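Local coordinates for protein alkaline phosphatase (PDB 2W5V) that probably hydrolyses phosphate monoesters through a phosphorylated enzyme intermediate, using a cluster of two zinc ions and one magnesium ion, at residues D43-S48 with S256-G261; G70-S75 with I297-H302; D301-G306 with S338-P343. The protein carries 1 engineered substitution. One frame throughout, in Å; residues are numbered along the deposited sequence.

Interaction 1: D43-S48 with S256-G261; sequences DGAGLS and SQIDWG. With MG (magnesium ion), chain I; ZN (zinc ion), chain H; ZN (zinc ion), chain G.
Gly44 and Asp259 bring their backbones together, CA to CA at 4.3 Å, where the loop of residues 43-46 passes the first turn of helix 258-263. A CB on Gly44 would clash with Asp259 CA, and its backbone has a positive phi, two reasons for glycine here. Just before it, the carbonyl O of Asp43 lies 3.3 Å from Ile258 CB.

The two aspartates carry the metal-binding side of the contact. Their side chains run side by side and point the same way, with the carboxylate planes turned 36° from each other, and Asp43 OD1 rests 3.3 Å from Asp259 CB. Asp43 is a bridging ligand: OD2 binds magnesium at 2.1 Å, and OD1 binds one zinc at 2.0 Å. Setting CG opposite the backbone N (chi1 -161°) carries the carboxylate out between these two ions. Asp259 instead grips the other zinc with both oxygens, OD2 at 2.3 Å and OD1 more loosely. A carboxylate suits both places because it offers two oxygens, shared between metals by Asp43 and given to one metal by Asp259. His263 and His337 also bind the zinc of Asp259, while Thr137 and Glu254 join three waters on the magnesium. One of those waters donates to Ser256 O and so ties the ion to the second segment.

Away from the metals, a different water donates to both Gly44 O and Ile258 O. Ala45 CB also meets Ile258 CG2 at 4.2 Å, a small apolar patch.

Asp43 follows strand 36-42 and Ser256 follows strand 249-255, parallel neighbours in the central sheet, so the contact lies at their C-terminal ends; a backbone bond joins Asp43 to Gly255, and helix 267-291 packs against Ala45 and Ile258.

Interaction 2: G70-S75 with I297-H302; sequences GLIKTS and IVTSDH. With ZN (zinc ion), chain H.
Ile72 reaches across to Thr299 within the central mixed sheet of the alkaline phosphatase fold. Strands 68-73 and 294-299 run in the same direction but are not neighbours: strand 342-347 lies between them, which explains why Ile72 CA and Thr299 CA are 8.7 Å apart, why no backbone hydrogen bond joins the two segments and why the side chains of Ile72 and Thr74 reach across.

At its CB, Ile72 already points toward the other segment. With chi1 at 52°, CG1 sits between the backbone N and the carbonyl carbon, and from there it comes within 4.1 Å of Thr299 OG1. The terminal CD1 goes further, touching Thr299 OG1 at 3.5 Å and Ser300 O at 3.6 Å. The CG1-CD1 arm of isoleucine is long enough to bring a methyl to Thr299 and Ser300; Ile342 and Phe91 add apolar cover. Threonine suits the receiving position because its hydroxyl is engaged by Pro343 O of the intervening strand, while Ser300 O is buried without a polar partner.

Further along, residues 301-302 enter the metal site. Asp301 OD2 and His302 NE2 both bind zinc, the former at 2.0 Å, and Asp301 OD1, which accepts a bond from Gly44 N, stands over one face of the imidazole near its rim. Behind these ligands, Thr74 presents its methyl to the backbone, CG2 lying 3.3 Å from Asp301 O.

Interaction 3: D301-G306 with S338-P343; sequences DHETGG and SATLIP. With ZN (zinc ion), chain H.
Glu303 and Ser338 form an antiparallel, hydrogen-bonded pair with one direct backbone hydrogen bond. Ser338 N donates to Glu303 O at 2.9 Å with an N-H...O angle of 153°. On the other side of the pair, a water takes the place of a direct bond: it donates to Ser338 O at 2.8 Å and to Thr340 O at 2.7 Å, and accepts only weakly from Glu303 N. Glu303 O has a second donor, His302 ND1 at 3.0 Å, which approaches from the opposite face of the carbonyl. That bond lies nearly in the imidazole plane and helps fix the ring's rotation while its NE2 holds zinc.

Among the side-chain bonds, Glu303 OE1 is the hub. Ser338 OG donates to it at 2.6 Å, coming from the anti side and 35° out of the carboxylate plane, while Gly306 N uses its syn lone pair at 3.2 Å. A bend at chi2 (-89°) brings the carboxylate back over the strand pair to meet the serine, and Gln49 binds OE2. With an alanine here instead of Glu303, Ser338 OG and Gly306 N would probably lose their shared acceptor, and the serine hydroxyl would be set free to turn.

The apolar contacts lie alongside. Thr340 CG2 presses on Glu303 CB at 3.5 Å, the two side chains meeting at a slant, and Ile342 CD1 lies 3.7 Å from His302 C, the end methyl of isoleucine resting on the backbone of the zinc ligand.

The short strands 303-304 and 337-338 thus make a small separate sheet. After it the chain loops through 339-341, where the hydroxyl of Thr340 bonds to Leu341 O and also meets Ser51 of the second subunit, and enters strand 342-347 between strands 294-299 and 68-73, where helix 47-52 packs on Pro343.

The three contacts crowd around one zinc ion at the C-terminal ends of strands 36-42 and 294-299. The centre of interaction 3 lies about 8 Å from each of the other two centres, while those of interactions 1 and 2 are about 12 Å apart. Along the chain, interactions 1 and 2 alternate, and interaction 3 takes up at 301-306 where 297-302 ends, sharing Asp301 and His302. Strands 294-299, 342-347 and 68-73 are consecutive in the central sheet and link interactions 2 and 3. Segments 43-48, 256-261 and 297-302, far apart in sequence, thereby bring ligands to one metal cluster, while 70-75 and 338-343 pack behind them; parts of each contact also reach the second subunit.

Interaction 1: D43-S48 with S256-G261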
ATOM      1  N   ASP B  43     -14.614  -3.033  -2.542  1.00 16.05           N
ATOM      2  CA  ASP B  43     -14.367  -3.863  -3.710  1.00 14.42           C
ATOM      3  C   ASP B  43     -13.585  -3.091  -4.770  1.00 15.82           C
ATOM      4  O   ASP B  43     -14.027  -2.045  -5.236  1.00 18.83           O
ATOM      5  CB  ASP B  43     -15.679  -4.401  -4.293  1.00 13.22           C
ATOM      6  CG  ASP B  43     -15.452  -5.608  -5.180  1.00 17.93           C
ATOM      7  OD1 ASP B  43     -14.560  -5.528  -6.044  1.00 16.60           O
ATOM      8  OD2 ASP B  43     -16.131  -6.642  -4.998  1.00 15.89           O
ATOM      9  N   GLY B  44     -12.414  -3.609  -5.130  1.00 14.72           N
ATOM     10  CA  GLY B  44     -11.624  -3.038  -6.202  1.00 18.86           C
ATOM     11  C   GLY B  44     -10.731  -1.875  -5.801  1.00 20.82           C
ATOM     12  O   GLY B  44     -10.146  -1.224  -6.668  1.00 22.13           O
ATOM     13  N   ALA B  45     -10.603  -1.618  -4.501  1.00 19.68           N
ATOM     14  CA  ALA B  45      -9.798  -0.481  -4.039  1.00 18.77           C
ATOM     15  C   ALA B  45      -8.341  -0.844  -3.727  1.00 23.69           C
ATOM     16  O   ALA B  45      -8.048  -1.451  -2.697  1.00 22.90           O
ATOM     17  CB  ALA B  45     -10.450   0.180  -2.819  1.00 14.37           C
ATOM     18  N   GLY B  46      -7.427  -0.468  -4.614  1.00 14.13           N
ATOM     19  CA  GLY B  46      -6.012  -0.593  -4.299  1.00 16.45           C
ATOM     20  C   GLY B  46      -5.552   0.604  -3.474  1.00 17.82           C
ATOM     21  O   GLY B  46      -6.346   1.457  -3.118  1.00 15.82           O
ATOM     22  N   LEU B  47      -4.268   0.680  -3.170  1.00 10.77           N
ATOM     23  CA  LEU B  47      -3.771   1.798  -2.377  1.00 14.54           C
ATOM     24  C   LEU B  47      -3.941   3.120  -3.128  1.00 14.12           C
ATOM     25  O   LEU B  47      -4.152   4.162  -2.509  1.00 13.97           O
ATOM     26  CB  LEU B  47      -2.315   1.571  -1.978  1.00 16.21           C
ATOM     27  CG  LEU B  47      -1.638   2.666  -1.147  1.00 17.89           C
ATOM     28  CD1 LEU B  47      -2.455   3.039   0.088  1.00 12.35           C
ATOM     29  CD2 LEU B  47      -0.244   2.192  -0.759  1.00 13.85           C
ATOM     30  N   SER B  48      -3.878   3.082  -4.458  1.00 16.65           N
ATOM     31  CA  SER B  48      -4.100   4.307  -5.240  1.00 16.25           C
ATOM     32  C   SER B  48      -5.534   4.824  -5.070  1.00 16.15           C
ATOM     33  O   SER B  48      -5.757   6.026  -4.908  1.00 18.63           O
ATOM     34  CB  SER B  48      -3.790   4.076  -6.716  1.00 24.64           C
ATOM     35  OG  SER B  48      -2.392   3.937  -6.941  1.00 21.63           O
ATOM     36  N   SER B 256     -19.500  -1.649  -2.543  1.00 19.15           N
ATOM     37  CA  SER B 256     -19.499  -2.555  -3.690  1.00 17.81           C
ATOM     38  C   SER B 256     -19.104  -1.905  -5.017  1.00 22.55           C
ATOM     39  O   SER B 256     -18.543  -2.569  -5.901  1.00 21.79           O
ATOM     40  CB  SER B 256     -20.892  -3.178  -3.852  1.00 20.51           C
ATOM     41  OG  SER B 256     -21.373  -3.709  -2.625  1.00 19.98           O
ATOM     42  N   GLN B 257     -19.412  -0.621  -5.171  1.00 16.61           N
ATOM     43  CA  GLN B 257     -19.370  -0.013  -6.500  1.00 19.16           C
ATOM     44  C   GLN B 257     -18.069   0.699  -6.841  1.00 22.45           C
ATOM     45  O   GLN B 257     -17.919   1.234  -7.944  1.00 17.99           O
ATOM     46  CB  GLN B 257     -20.575   0.903  -6.724  1.00 20.81           C
ATOM     47  CG  GLN B 257     -21.902   0.172  -6.575  1.00 18.04           C
ATOM     48  CD  GLN B 257     -23.082   0.984  -7.050  1.00 23.34           C
ATOM     49  OE1 GLN B 257     -22.952   1.838  -7.929  1.00 30.00           O
ATOM     50  NE2 GLN B 257     -24.248   0.725  -6.470  1.00 22.21           N
ATOM     51  N   ILE B 258     -17.122   0.698  -5.907  1.00 19.63           N
ATOM     52  CA  ILE B 258     -15.801   1.216  -6.206  1.00 18.40           C
ATOM     53  C   ILE B 258     -15.234   0.445  -7.400  1.00 16.73           C
ATOM     54  O   ILE B 258     -14.612   1.016  -8.302  1.00 23.70           O
ATOM     55  CB  ILE B 258     -14.864   1.087  -4.995  1.00 19.81           C
ATOM     56  CG1 ILE B 258     -15.418   1.900  -3.814  1.00 17.00           C
ATOM     57  CG2 ILE B 258     -13.460   1.554  -5.366  1.00 22.94           C
ATOM     58  CD1 ILE B 258     -14.899   1.453  -2.442  1.00 22.07           C
ATOM     59  N   ASP B 259     -15.472  -0.859  -7.405  1.00 15.55           N
ATOM     60  CA  ASP B 259     -15.026  -1.745  -8.478  1.00 16.87           C
ATOM     61  C   ASP B 259     -15.604  -1.317  -9.835  1.00 16.29           C
ATOM     62  O   ASP B 259     -14.915  -1.319 -10.853  1.00 18.24           O
ATOM     63  CB  ASP B 259     -15.457  -3.178  -8.134  1.00 19.87           C
ATOM     64  CG  ASP B 259     -15.049  -4.194  -9.191  1.00 24.48           C
ATOM     65  OD1 ASP B 259     -13.856  -4.280  -9.519  1.00 26.28           O
ATOM     66  OD2 ASP B 259     -15.929  -4.922  -9.681  1.00 32.53           O
ATOM     67  N   TRP B 260     -16.874  -0.930  -9.841  1.00 15.44           N
ATOM     68  CA  TRP B 260     -17.547  -0.583 -11.087  1.00 16.56           C
ATOM     69  C   TRP B 260     -17.008   0.718 -11.690  1.00 19.45           C
ATOM     70  O   TRP B 260     -16.875   0.836 -12.906  1.00 22.95           O
ATOM     71  CB  TRP B 260     -19.063  -0.520 -10.876  1.00 21.08           C
ATOM     72  CG  TRP B 260     -19.609  -1.771 -10.213  1.00 24.51           C
ATOM     73  CD1 TRP B 260     -18.927  -2.932  -9.963  1.00 26.65           C
ATOM     74  CD2 TRP B 260     -20.950  -1.989  -9.749  1.00 28.41           C
ATOM     75  NE1 TRP B 260     -19.755  -3.849  -9.357  1.00 30.97           N
ATOM     76  CE2 TRP B 260     -21.000  -3.298  -9.214  1.00 33.39           C
ATOM     77  CE3 TRP B 260     -22.110  -1.205  -9.729  1.00 30.82           C
ATOM     78  CZ2 TRP B 260     -22.166  -3.839  -8.664  1.00 33.03           C
ATOM     79  CZ3 TRP B 260     -23.269  -1.746  -9.184  1.00 30.73           C
ATOM     80  CH2 TRP B 260     -23.287  -3.052  -8.660  1.00 27.65           C
ATOM     81  N   GLY B 261     -16.685   1.682 -10.838  1.00 20.53           N
ATOM     82  CA  GLY B 261     -16.009   2.888 -11.282  1.00 21.36           C
ATOM     83  C   GLY B 261     -14.677   2.553 -11.932  1.00 24.56           C
ATOM     84  O   GLY B 261     -14.316   3.134 -12.959  1.00 23.20           O
TER
HETATM   85 MG    MG I1378     -18.186  -6.899  -4.702  1.00 18.17          MG
HETATM   86 ZN    ZN H1377     -13.993  -7.397  -6.501  1.00 19.01          ZN
HETATM   87 ZN    ZN G1376     -14.602  -6.319 -10.899  0.90 24.13          ZN
HETATM   88  O   HOH W   1     -11.710   0.663  -8.459  1.00 26.22           O
HETATM   89  O   HOH W   2     -18.558  -5.188  -6.028  1.00 17.09           O
HETATM   90  O   HOH W   3     -16.653  -7.658 -11.699  1.00 38.92           O
HETATM   91  O   HOH W   4     -20.394  -7.390  -4.352  1.00 16.99           O
HETATM   92  O   HOH W   5     -18.381  -8.260  -6.553  1.00 20.67           O

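Interaction 2: G70-S75 with I297-H302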
ATOM      1  N   GLY B  70      -1.496  -3.946   7.416  1.00 11.01           N
ATOM      2  CA  GLY B  70      -0.857  -5.109   6.813  1.00 10.76           C
ATOM      3  C   GLY B  70      -1.061  -5.101   5.305  1.00 13.82           C
ATOM      4  O   GLY B  70      -1.615  -4.146   4.775  1.00 14.63           O
ATOM      5  N   LEU B  71      -0.625  -6.155   4.618  1.00 12.34           N
ATOM      6  CA  LEU B  71      -0.758  -6.238   3.168  1.00 13.43           C
ATOM      7  C   LEU B  71      -1.153  -7.658   2.827  1.00 17.85           C
ATOM      8  O   LEU B  71      -0.579  -8.596   3.367  1.00 16.02           O
ATOM      9  CB  LEU B  71       0.565  -5.908   2.452  1.00 11.83           C
ATOM     10  CG  LEU B  71       1.169  -4.511   2.652  1.00 20.42           C
ATOM     11  CD1 LEU B  71       2.554  -4.379   2.010  1.00 16.86           C
ATOM     12  CD2 LEU B  71       0.237  -3.452   2.098  1.00 18.79           C
ATOM     13  N   ILE B  72      -2.139  -7.820   1.948  1.00 13.13           N
ATOM     14  CA  ILE B  72      -2.513  -9.162   1.491  1.00 14.94           C
ATOM     15  C   ILE B  72      -2.216  -9.425   0.023  1.00 17.14           C
ATOM     16  O   ILE B  72      -2.327  -8.535  -0.831  1.00 16.14           O
ATOM     17  CB  ILE B  72      -4.009  -9.490   1.753  1.00 13.88           C
ATOM     18  CG1 ILE B  72      -4.927  -8.388   1.204  1.00 13.55           C
ATOM     19  CG2 ILE B  72      -4.249  -9.674   3.231  1.00 17.22           C
ATOM     20  CD1 ILE B  72      -6.438  -8.757   1.296  1.00 12.41           C
ATOM     21  N   LYS B  73      -1.844 -10.671  -0.256  1.00 10.05           N
ATOM     22  CA  LYS B  73      -1.652 -11.139  -1.612  1.00 13.03           C
ATOM     23  C   LYS B  73      -2.952 -11.802  -2.043  1.00 15.90           C
ATOM     24  O   LYS B  73      -3.487 -12.640  -1.316  1.00 15.00           O
ATOM     25  CB  LYS B  73      -0.491 -12.132  -1.668  1.00 16.95           C
ATOM     26  CG  LYS B  73      -0.162 -12.554  -3.097  1.00 20.43           C
ATOM     27  CD  LYS B  73       1.079 -13.424  -3.185  1.00 20.50           C
ATOM     28  CE  LYS B  73       1.286 -13.885  -4.629  1.00 23.58           C
ATOM     29  NZ  LYS B  73       2.464 -14.783  -4.735  1.00 30.43           N
ATOM     30  N   THR B  74      -3.468 -11.431  -3.214  1.00 11.37           N
ATOM     31  CA  THR B  74      -4.864 -11.741  -3.533  1.00 13.99           C
ATOM     32  C   THR B  74      -5.111 -12.824  -4.585  1.00 14.95           C
ATOM     33  O   THR B  74      -6.270 -13.083  -4.928  1.00 18.83           O
ATOM     34  CB  THR B  74      -5.598 -10.483  -4.014  1.00 18.70           C
ATOM     35  OG1 THR B  74      -4.954 -10.001  -5.206  1.00 17.00           O
ATOM     36  CG2 THR B  74      -5.575  -9.391  -2.932  1.00 15.18           C
ATOM     37  N   SER B  75      -4.059 -13.443  -5.111  1.00 14.69           N
ATOM     38  CA  SER B  75      -4.247 -14.441  -6.178  1.00 15.31           C
ATOM     39  C   SER B  75      -5.137 -15.602  -5.729  1.00 16.45           C
ATOM     40  O   SER B  75      -5.141 -15.974  -4.554  1.00 16.20           O
ATOM     41  CB  SER B  75      -2.901 -14.977  -6.691  1.00 17.27           C
ATOM     42  OG  SER B  75      -2.118 -13.946  -7.276  1.00 20.46           O
ATOM     43  N   ILE B 297     -11.965  -4.234  10.849  1.00 12.84           N
ATOM     44  CA  ILE B 297     -11.006  -4.577   9.811  1.00 14.00           C
ATOM     45  C   ILE B 297     -11.475  -3.991   8.490  1.00 13.79           C
ATOM     46  O   ILE B 297     -12.635  -4.150   8.113  1.00 18.00           O
ATOM     47  CB  ILE B 297     -10.887  -6.101   9.629  1.00 17.13           C
ATOM     48  CG1 ILE B 297     -10.474  -6.767  10.945  1.00 17.98           C
ATOM     49  CG2 ILE B 297      -9.894  -6.424   8.514  1.00 14.54           C
ATOM     50  CD1 ILE B 297     -10.900  -8.223  11.029  1.00 17.14           C
ATOM     51  N   VAL B 298     -10.572  -3.309   7.799  1.00 13.71           N
ATOM     52  CA  VAL B 298     -10.876  -2.720   6.494  1.00 16.66           C
ATOM     53  C   VAL B 298      -9.887  -3.243   5.464  1.00 17.13           C
ATOM     54  O   VAL B 298      -8.666  -3.156   5.659  1.00 18.03           O
ATOM     55  CB  VAL B 298     -10.756  -1.182   6.511  1.00 18.01           C
ATOM     56  CG1 VAL B 298     -10.973  -0.630   5.108  1.00 18.64           C
ATOM     57  CG2 VAL B 298     -11.757  -0.556   7.497  1.00 15.94           C
ATOM     58  N   THR B 299     -10.395  -3.781   4.364  1.00 16.26           N
ATOM     59  CA  THR B 299      -9.504  -4.231   3.300  1.00 18.77           C
ATOM     60  C   THR B 299     -10.254  -4.251   1.978  1.00 14.02           C
ATOM     61  O   THR B 299     -11.415  -3.855   1.927  1.00 16.13           O
ATOM     62  CB  THR B 299      -8.894  -5.622   3.604  1.00 23.27           C
ATOM     63  OG1 THR B 299      -7.790  -5.865   2.722  1.00 25.72           O
ATOM     64  CG2 THR B 299      -9.927  -6.728   3.429  1.00 21.28           C
ATOM     65  N   SER B 300      -9.600  -4.722   0.925  1.00 12.25           N
ATOM     66  CA  SER B 300     -10.235  -4.867  -0.387  1.00 12.49           C
ATOM     67  C   SER B 300      -9.987  -6.282  -0.893  1.00 20.43           C
ATOM     68  O   SER B 300      -9.114  -6.986  -0.386  1.00 18.79           O
ATOM     69  CB  SER B 300      -9.643  -3.875  -1.394  1.00 13.94           C
ATOM     70  OG  SER B 300      -9.530  -2.573  -0.830  1.00 21.52           O
ATOM     71  N   ASP B 301     -10.723  -6.688  -1.917  1.00 16.82           N
ATOM     72  CA  ASP B 301     -10.538  -8.022  -2.473  1.00 13.69           C
ATOM     73  C   ASP B 301      -9.444  -8.042  -3.542  1.00 14.19           C
ATOM     74  O   ASP B 301      -8.805  -9.064  -3.746  1.00 17.63           O
ATOM     75  CB  ASP B 301     -11.875  -8.611  -2.983  1.00 16.27           C
ATOM     76  CG  ASP B 301     -12.565  -7.729  -4.024  1.00 18.85           C
ATOM     77  OD1 ASP B 301     -12.235  -6.525  -4.108  1.00 17.34           O
ATOM     78  OD2 ASP B 301     -13.446  -8.253  -4.759  1.00 15.42           O
ATOM     79  N   HIS B 302      -9.224  -6.893  -4.189  1.00 12.52           N
ATOM     80  CA  HIS B 302      -8.237  -6.720  -5.258  1.00 17.72           C
ATOM     81  C   HIS B 302      -8.319  -5.261  -5.723  1.00 15.91           C
ATOM     82  O   HIS B 302      -9.159  -4.502  -5.235  1.00 17.39           O
ATOM     83  CB  HIS B 302      -8.577  -7.625  -6.435  1.00 14.93           C
ATOM     84  CG  HIS B 302      -9.961  -7.392  -6.954  1.00 14.22           C
ATOM     85  ND1 HIS B 302     -10.270  -6.347  -7.795  1.00 15.20           N
ATOM     86  CD2 HIS B 302     -11.125  -8.023  -6.685  1.00 15.59           C
ATOM     87  CE1 HIS B 302     -11.568  -6.362  -8.050  1.00 17.70           C
ATOM     88  NE2 HIS B 302     -12.108  -7.372  -7.390  1.00 15.51           N
TER
HETATM   89 ZN    ZN H1377     -13.993  -7.397  -6.501  1.00 19.01          ZN

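Interaction 3: D301-G306 with S338-P343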
ATOM      1  N   ASP B 301     -10.723  -6.688  -1.917  1.00 16.82           N
ATOM      2  CA  ASP B 301     -10.538  -8.022  -2.473  1.00 13.69           C
ATOM      3  C   ASP B 301      -9.444  -8.042  -3.542  1.00 14.19           C
ATOM      4  O   ASP B 301      -8.805  -9.064  -3.746  1.00 17.63           O
ATOM      5  CB  ASP B 301     -11.875  -8.611  -2.983  1.00 16.27           C
ATOM      6  CG  ASP B 301     -12.565  -7.729  -4.024  1.00 18.85           C
ATOM      7  OD1 ASP B 301     -12.235  -6.525  -4.108  1.00 17.34           O
ATOM      8  OD2 ASP B 301     -13.446  -8.253  -4.759  1.00 15.42           O
ATOM      9  N   HIS B 302      -9.224  -6.893  -4.189  1.00 12.52           N
ATOM     10  CA  HIS B 302      -8.237  -6.720  -5.258  1.00 17.72           C
ATOM     11  C   HIS B 302      -8.319  -5.261  -5.723  1.00 15.91           C
ATOM     12  O   HIS B 302      -9.159  -4.502  -5.235  1.00 17.39           O
ATOM     13  CB  HIS B 302      -8.577  -7.625  -6.435  1.00 14.93           C
ATOM     14  CG  HIS B 302      -9.961  -7.392  -6.954  1.00 14.22           C
ATOM     15  ND1 HIS B 302     -10.270  -6.347  -7.795  1.00 15.20           N
ATOM     16  CD2 HIS B 302     -11.125  -8.023  -6.685  1.00 15.59           C
ATOM     17  CE1 HIS B 302     -11.568  -6.362  -8.050  1.00 17.70           C
ATOM     18  NE2 HIS B 302     -12.108  -7.372  -7.390  1.00 15.51           N
ATOM     19  N   GLU B 303      -7.455  -4.873  -6.663  1.00 12.22           N
ATOM     20  CA  GLU B 303      -7.487  -3.528  -7.244  1.00 12.35           C
ATOM     21  C   GLU B 303      -8.170  -3.626  -8.599  1.00 18.00           C
ATOM     22  O   GLU B 303      -8.169  -4.702  -9.212  1.00 17.08           O
ATOM     23  CB  GLU B 303      -6.053  -3.002  -7.445  1.00 10.78           C
ATOM     24  CG  GLU B 303      -5.960  -1.526  -7.847  1.00 14.98           C
ATOM     25  CD  GLU B 303      -5.998  -1.244  -9.367  1.00 25.42           C
ATOM     26  OE1 GLU B 303      -5.940  -2.187 -10.199  1.00 26.56           O
ATOM     27  OE2 GLU B 303      -6.088  -0.045  -9.724  1.00 25.05           O
ATOM     28  N   THR B 304      -8.743  -2.531  -9.096  1.00 15.95           N
ATOM     29  CA  THR B 304      -9.235  -2.581 -10.478  1.00 20.58           C
ATOM     30  C   THR B 304      -8.986  -1.310 -11.269  1.00 19.31           C
ATOM     31  O   THR B 304      -9.118  -0.204 -10.747  1.00 22.55           O
ATOM     32  CB  THR B 304     -10.722  -2.984 -10.604  1.00 25.66           C
ATOM     33  OG1 THR B 304     -11.537  -1.830 -10.809  1.00 41.23           O
ATOM     34  CG2 THR B 304     -11.184  -3.739  -9.408  1.00 13.20           C
ATOM     35  N   GLY B 305      -8.594  -1.489 -12.526  1.00 18.42           N
ATOM     36  CA  GLY B 305      -8.441  -0.376 -13.448  1.00 13.29           C
ATOM     37  C   GLY B 305      -7.047   0.224 -13.550  1.00 18.06           C
ATOM     38  O   GLY B 305      -6.770   0.990 -14.469  1.00 17.17           O
ATOM     39  N   GLY B 306      -6.163  -0.119 -12.616  1.00 14.83           N
ATOM     40  CA  GLY B 306      -4.849   0.501 -12.591  1.00 16.40           C
ATOM     41  C   GLY B 306      -4.986   1.993 -12.330  1.00 17.24           C
ATOM     42  O   GLY B 306      -4.238   2.801 -12.876  1.00 19.90           O
ATOM     43  N   SER B 338      -6.430  -6.122 -11.106  1.00 14.72           N
ATOM     44  CA  SER B 338      -4.980  -6.251 -11.117  1.00 12.47           C
ATOM     45  C   SER B 338      -4.521  -6.976  -9.856  1.00 17.44           C
ATOM     46  O   SER B 338      -5.262  -7.046  -8.876  1.00 16.35           O
ATOM     47  CB  SER B 338      -4.302  -4.884 -11.235  1.00 14.73           C
ATOM     48  OG  SER B 338      -4.307  -4.217  -9.989  1.00 20.89           O
ATOM     49  N   ALA B 339      -3.299  -7.503  -9.892  1.00 15.13           N
ATOM     50  CA  ALA B 339      -2.808  -8.398  -8.855  1.00 14.76           C
ATOM     51  C   ALA B 339      -1.913  -7.734  -7.798  1.00 19.14           C
ATOM     52  O   ALA B 339      -1.177  -8.429  -7.097  1.00 12.92           O
ATOM     53  CB  ALA B 339      -2.085  -9.599  -9.488  1.00 14.83           C
ATOM     54  N   THR B 340      -1.975  -6.412  -7.657  1.00 15.67           N
ATOM     55  CA  THR B 340      -1.194  -5.758  -6.594  1.00 12.97           C
ATOM     56  C   THR B 340      -1.590  -6.264  -5.214  1.00 14.43           C
ATOM     57  O   THR B 340      -2.734  -6.654  -4.987  1.00 16.14           O
ATOM     58  CB  THR B 340      -1.355  -4.221  -6.598  1.00 15.84           C
ATOM     59  OG1 THR B 340      -0.629  -3.663  -5.485  1.00 17.54           O
ATOM     60  CG2 THR B 340      -2.823  -3.850  -6.482  1.00 17.48           C
ATOM     61  N   LEU B 341      -0.631  -6.261  -4.290  1.00 13.80           N
ATOM     62  CA  LEU B 341      -0.951  -6.492  -2.892  1.00 12.20           C
ATOM     63  C   LEU B 341      -1.896  -5.381  -2.433  1.00 18.54           C
ATOM     64  O   LEU B 341      -1.892  -4.272  -2.978  1.00 13.76           O
ATOM     65  CB  LEU B 341       0.313  -6.475  -2.023  1.00 14.72           C
ATOM     66  CG  LEU B 341       1.406  -7.517  -2.276  1.00 23.17           C
ATOM     67  CD1 LEU B 341       2.560  -7.341  -1.276  1.00 28.23           C
ATOM     68  CD2 LEU B 341       0.857  -8.897  -2.174  1.00 26.45           C
ATOM     69  N   ILE B 342      -2.699  -5.688  -1.421  1.00 14.12           N
ATOM     70  CA  ILE B 342      -3.763  -4.803  -0.955  1.00 14.23           C
ATOM     71  C   ILE B 342      -3.590  -4.489   0.532  1.00 13.47           C
ATOM     72  O   ILE B 342      -3.365  -5.385   1.330  1.00 14.28           O
ATOM     73  CB  ILE B 342      -5.132  -5.501  -1.172  1.00 14.07           C
ATOM     74  CG1 ILE B 342      -5.438  -5.627  -2.676  1.00 15.79           C
ATOM     75  CG2 ILE B 342      -6.247  -4.814  -0.380  1.00 12.02           C
ATOM     76  CD1 ILE B 342      -5.627  -4.288  -3.389  1.00 18.11           C
ATOM     77  N   PRO B 343      -3.721  -3.211   0.911  1.00 13.03           N
ATOM     78  CA  PRO B 343      -3.619  -2.812   2.320  1.00 15.60           C
ATOM     79  C   PRO B 343      -4.750  -3.369   3.173  1.00 19.03           C
ATOM     80  O   PRO B 343      -5.901  -3.450   2.728  1.00 18.93           O
ATOM     81  CB  PRO B 343      -3.728  -1.278   2.278  1.00 16.93           C
ATOM     82  CG  PRO B 343      -3.561  -0.892   0.852  1.00 17.56           C
ATOM     83  CD  PRO B 343      -3.968  -2.069   0.015  1.00 12.68           C
TER
HETATM   84 ZN    ZN H1377     -13.993  -7.397  -6.501  1.00 19.01          ZN
HETATM   85  O   HOH W   6      -5.107  -7.305  -6.130  1.00 17.33           O